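Amidase, hydantoinase/carbamoylase family (Paraburkholderia phymatum, PDB 6C0D) probably hydrolyses N-carbamoyl-L-amino acids as a zinc-dependent homodimeric amidase of the peptidase M20 family. Local coordinates at residues Arg51-Leu54 with Ala55-Thr59; Pro299-Leu302 with His303-Asn307. All blocks are in the same frame, centred on the assembly; numbering follows the deposited sequence.

Interaction 1: residues Arg51-Leu54 with Ala55-Thr59. With EDO (1,2-ethanediol), chain L.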
# COMPACT_ATOMS: atom_id res chain seq x y z
N ARG A 51 34.62 18.36 -8.58
CA ARG A 51 35.44 17.70 -9.60
C ARG A 51 36.63 18.56 -9.99
O ARG A 51 37.73 18.04 -10.22
CB ARG A 51 34.58 17.38 -10.83
CG ARG A 51 33.62 16.24 -10.55
CD ARG A 51 32.74 15.77 -11.72
NE ARG A 51 31.75 14.92 -11.08
CZ ARG A 51 31.89 13.62 -10.86
NH1 ARG A 51 32.93 12.94 -11.34
NH2 ARG A 51 30.95 12.98 -10.17
N ARG A 52 36.45 19.88 -10.07
CA ARG A 52 37.58 20.75 -10.34
C ARG A 52 38.60 20.68 -9.22
O ARG A 52 39.81 20.60 -9.47
CB ARG A 52 37.11 22.18 -10.57
CG ARG A 52 36.34 22.34 -11.87
CD ARG A 52 35.71 23.71 -12.01
NE ARG A 52 35.04 23.82 -13.30
CZ ARG A 52 34.01 24.63 -13.54
NH1 ARG A 52 33.53 25.39 -12.56
NH2 ARG A 52 33.47 24.66 -14.74
N TRP A 53 38.14 20.68 -7.96
CA TRP A 53 39.06 20.53 -6.84
C TRP A 53 39.80 19.20 -6.94
O TRP A 53 41.03 19.15 -6.80
CB TRP A 53 38.30 20.63 -5.52
CG TRP A 53 39.15 20.22 -4.35
CD1 TRP A 53 40.05 21.00 -3.67
CD2 TRP A 53 39.19 18.92 -3.73
NE1 TRP A 53 40.65 20.26 -2.67
CE2 TRP A 53 40.14 18.99 -2.69
CE3 TRP A 53 38.51 17.72 -3.95
CZ2 TRP A 53 40.43 17.90 -1.87
CZ3 TRP A 53 38.80 16.63 -3.13
CH2 TRP A 53 39.75 16.73 -2.11
N LEU A 54 39.06 18.12 -7.21
CA LEU A 54 39.68 16.80 -7.28
C LEU A 54 40.72 16.74 -8.39
O LEU A 54 41.81 16.17 -8.21
CB LEU A 54 38.61 15.75 -7.50
CG LEU A 54 39.13 14.33 -7.62
CD1 LEU A 54 39.79 13.91 -6.29
CD2 LEU A 54 38.00 13.39 -8.01
N ALA A 55 40.42 17.31 -9.55
CA ALA A 55 41.39 17.28 -10.64
C ALA A 55 42.64 18.05 -10.25
O ALA A 55 43.76 17.65 -10.60
CB ALA A 55 40.76 17.86 -11.91
N GLY A 56 42.48 19.15 -9.50
CA GLY A 56 43.64 19.88 -9.02
C GLY A 56 44.49 19.06 -8.07
O GLY A 56 45.72 19.11 -8.12
N ARG A 57 43.84 18.30 -7.18
CA ARG A 57 44.58 17.44 -6.26
C ARG A 57 45.33 16.34 -7.01
O ARG A 57 46.45 15.98 -6.64
CB ARG A 57 43.64 16.81 -5.22
CG ARG A 57 43.03 17.80 -4.24
CD ARG A 57 44.14 18.53 -3.45
NE ARG A 57 44.63 17.75 -2.31
CZ ARG A 57 45.89 17.76 -1.89
NH1 ARG A 57 46.81 18.49 -2.52
NH2 ARG A 57 46.24 17.04 -0.83
N MET A 58 44.70 15.77 -8.04
CA MET A 58 45.39 14.79 -8.87
C MET A 58 46.59 15.42 -9.56
O MET A 58 47.66 14.79 -9.67
CB MET A 58 44.43 14.22 -9.91
CG MET A 58 43.30 13.39 -9.31
SD MET A 58 42.19 12.84 -10.64
CE MET A 58 41.02 11.81 -9.77
N THR A 59 46.43 16.64 -10.06
CA THR A 59 47.55 17.33 -10.68
C THR A 59 48.66 17.57 -9.67
O THR A 59 49.83 17.31 -9.96
CB THR A 59 47.07 18.65 -11.29
OG1 THR A 59 46.13 18.36 -12.33
CG2 THR A 59 48.26 19.42 -11.87
C1 EDO L . 50.83 16.16 -1.07
O1 EDO L . 49.71 17.02 -0.83
C2 EDO L . 51.08 15.93 -2.57
O2 EDO L . 50.09 16.60 -3.37

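Interaction 2: residues Pro299-Leu302 with His303-Asn307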
# COMPACT_ATOMS: atom_id res chain seq x y z
N PRO A 299 25.06 -17.82 -9.74
CA PRO A 299 24.11 -17.74 -10.86
C PRO A 299 23.15 -18.91 -10.92
O PRO A 299 21.98 -18.73 -11.29
CB PRO A 299 25.03 -17.67 -12.10
CG PRO A 299 26.35 -18.15 -11.63
CD PRO A 299 26.47 -17.80 -10.19
N ASN A 300 23.61 -20.13 -10.58
CA ASN A 300 22.70 -21.27 -10.58
C ASN A 300 21.56 -21.06 -9.59
O ASN A 300 20.40 -21.37 -9.89
CB ASN A 300 23.45 -22.56 -10.24
CG ASN A 300 24.18 -23.16 -11.43
OD1 ASN A 300 23.95 -22.76 -12.57
ND2 ASN A 300 25.03 -24.14 -11.17
N ARG A 301 21.89 -20.57 -8.40
CA ARG A 301 20.84 -20.35 -7.39
C ARG A 301 19.90 -19.24 -7.82
O ARG A 301 18.68 -19.35 -7.66
CB ARG A 301 21.46 -20.00 -6.04
CG ARG A 301 20.38 -19.82 -4.95
CD ARG A 301 20.95 -19.37 -3.61
NE ARG A 301 21.67 -20.47 -2.96
CZ ARG A 301 22.99 -20.57 -2.90
NH1 ARG A 301 23.77 -19.63 -3.42
NH2 ARG A 301 23.54 -21.62 -2.29
N LEU A 302 20.46 -18.15 -8.36
CA LEU A 302 19.63 -17.03 -8.79
C LEU A 302 18.63 -17.48 -9.85
O LEU A 302 17.46 -17.11 -9.80
CB LEU A 302 20.52 -15.91 -9.32
CG LEU A 302 19.94 -14.53 -9.58
CD1 LEU A 302 19.36 -13.89 -8.30
CD2 LEU A 302 21.06 -13.65 -10.19
N HIS A 303 19.08 -18.32 -10.80
CA HIS A 303 18.20 -18.82 -11.84
C HIS A 303 17.20 -19.83 -11.29
O HIS A 303 16.05 -19.89 -11.74
CB HIS A 303 19.02 -19.46 -12.97
CG HIS A 303 20.04 -18.55 -13.59
ND1 HIS A 303 21.06 -19.00 -14.40
CD2 HIS A 303 20.19 -17.20 -13.50
CE1 HIS A 303 21.79 -17.97 -14.79
NE2 HIS A 303 21.29 -16.87 -14.25
N ALA A 304 17.63 -20.65 -10.32
CA ALA A 304 16.70 -21.60 -9.71
C ALA A 304 15.62 -20.88 -8.92
O ALA A 304 14.47 -21.35 -8.86
CB ALA A 304 17.44 -22.57 -8.79
N MET A 305 15.96 -19.74 -8.30
CA MET A 305 14.96 -18.96 -7.59
C MET A 305 13.93 -18.39 -8.56
O MET A 305 12.72 -18.44 -8.30
CB MET A 305 15.64 -17.84 -6.79
CG MET A 305 16.43 -18.37 -5.59
SD MET A 305 17.50 -17.12 -4.84
CE MET A 305 16.26 -16.16 -3.95
N GLU A 306 14.39 -17.85 -9.69
CA GLU A 306 13.47 -17.37 -10.71
C GLU A 306 12.58 -18.50 -11.22
O GLU A 306 11.35 -18.33 -11.35
CB GLU A 306 14.27 -16.74 -11.86
CG GLU A 306 13.42 -16.19 -12.99
CD GLU A 306 14.26 -15.37 -13.95
OE1 GLU A 306 14.51 -14.18 -13.66
OE2 GLU A 306 14.70 -15.93 -14.98
N ASN A 307 13.17 -19.66 -11.51
CA ASN A 307 12.37 -20.79 -11.98
C ASN A 307 11.36 -21.24 -10.93
O ASN A 307 10.24 -21.64 -11.27
CB ASN A 307 13.28 -21.95 -12.37
CG ASN A 307 14.19 -21.60 -13.54
OD1 ASN A 307 13.85 -20.74 -14.35
ND2 ASN A 307 15.35 -22.24 -13.61
O HOH W 1 22.89 -20.77 -14.23

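Interaction 1: residues Arg51-Leu54 with Ala55-Thr59
Leu54 and Met58 make the buried, tightly packed side of this pair of alpha-helical turns. The Met58 chain runs extended beyond CG, which brings its terminal CE to 3.8 Å from Leu54 CG, and the CD2 branch of the leucine lies equally close to that methyl. Met58 N donates to Leu54 O at 2.9 Å, so backbone and side chains join the same two residues.

Trp53 and Arg57 form the partly exposed side. The arginine stem still packs closely on the indole through a CH-pi contact: Arg57 CG sits over one face, 3.8 Å from the centroid of the six-membered ring of Trp53 and 26° off its normal. Bends at chi2 and chi3 carry the guanidinium past the ring, its plane turned 42° from the indole. NE forms a salt bridge with Asp24 of helix 18-30; the looser hold is at the far end, where Arg57 NH2 makes a weak 3.5 Å hydrogen bond to O1 of a 1,2-ethanediol, probably from the crystallisation liquor.

Within helix 45-60, Trp53 faces helix 18-30, where it touches Thr27 and Leu28, while Leu54, Ala55 and Met58 rest on Val73 of strand 73-76 and Met58 reaches Ala65 of strand 64-67.

Interaction 2: residues Pro299-Leu302 with His303-Asn307
In the modelled conformer of His303, one of two, the imidazole folds back over Pro299 O in the first turns of alpha-helix 299-317. Asn298 precedes the helix, and its OD1 accepts a hydrogen bond from Arg301 N, the side-chain-to-backbone bond of an N-cap.

Four i to i+4 backbone bonds join the two segments. His303 N reaches Pro299 O at 3.0 Å, and the last of the series, Glu306 N to Leu302 O, is longer at 3.2 Å.

Among the apolar contacts, Arg301 and Met305 lie side by side and point the same way, with Arg301 CG 3.9 Å from Met305 SD. The thioether bends at chi3 (77°) and its end leads away from the arginine. Met305 packs on Phe259 and Leu262 of helix 244-262 and, together with Leu302, on Phe294 of strand 283-296, so this side of the helix is its buried one.

The charged and polar ends turn to other parts of the chain: Arg301 forms a salt bridge with Asp296 through NH1 and gives NE to the carbonyl of Leu262, Glu306 forms a salt bridge with Arg220 of strand 210-227, and NE2 of the modelled His303 conformer is hydrogen-bonded to Glu334.

A water donates to Asn300 OD1 at 2.8 Å while accepting a weak bond from His303 ND1 in that same conformer. With CG beside the backbone N (chi1 -57°), the histidine places its ring so that Pro299 O stands 3.0 Å above the ring plane, over its centre.

Both contacts are local i to i+4 packing within single helices, 45-60 for interaction 1 and 299-317 for interaction 2, and they share no element. Their centres lie 44 Å apart on opposite sides of the chain's centre, with nearest atoms about 28 Å apart. Each is partly buried, with a leucine and a methionine turned inward, but only in interaction 1 do those two side chains meet each other. The exposed sides differ too: a CH-pi contact on tryptophan in one, an asparagine linked through a water, weakly and in one conformer, to a histidine in the other. In interaction 1 the side chain of Arg51 lies about 6 Å from that of the zinc ligand His89, whereas interaction 2 lies away from the metal site.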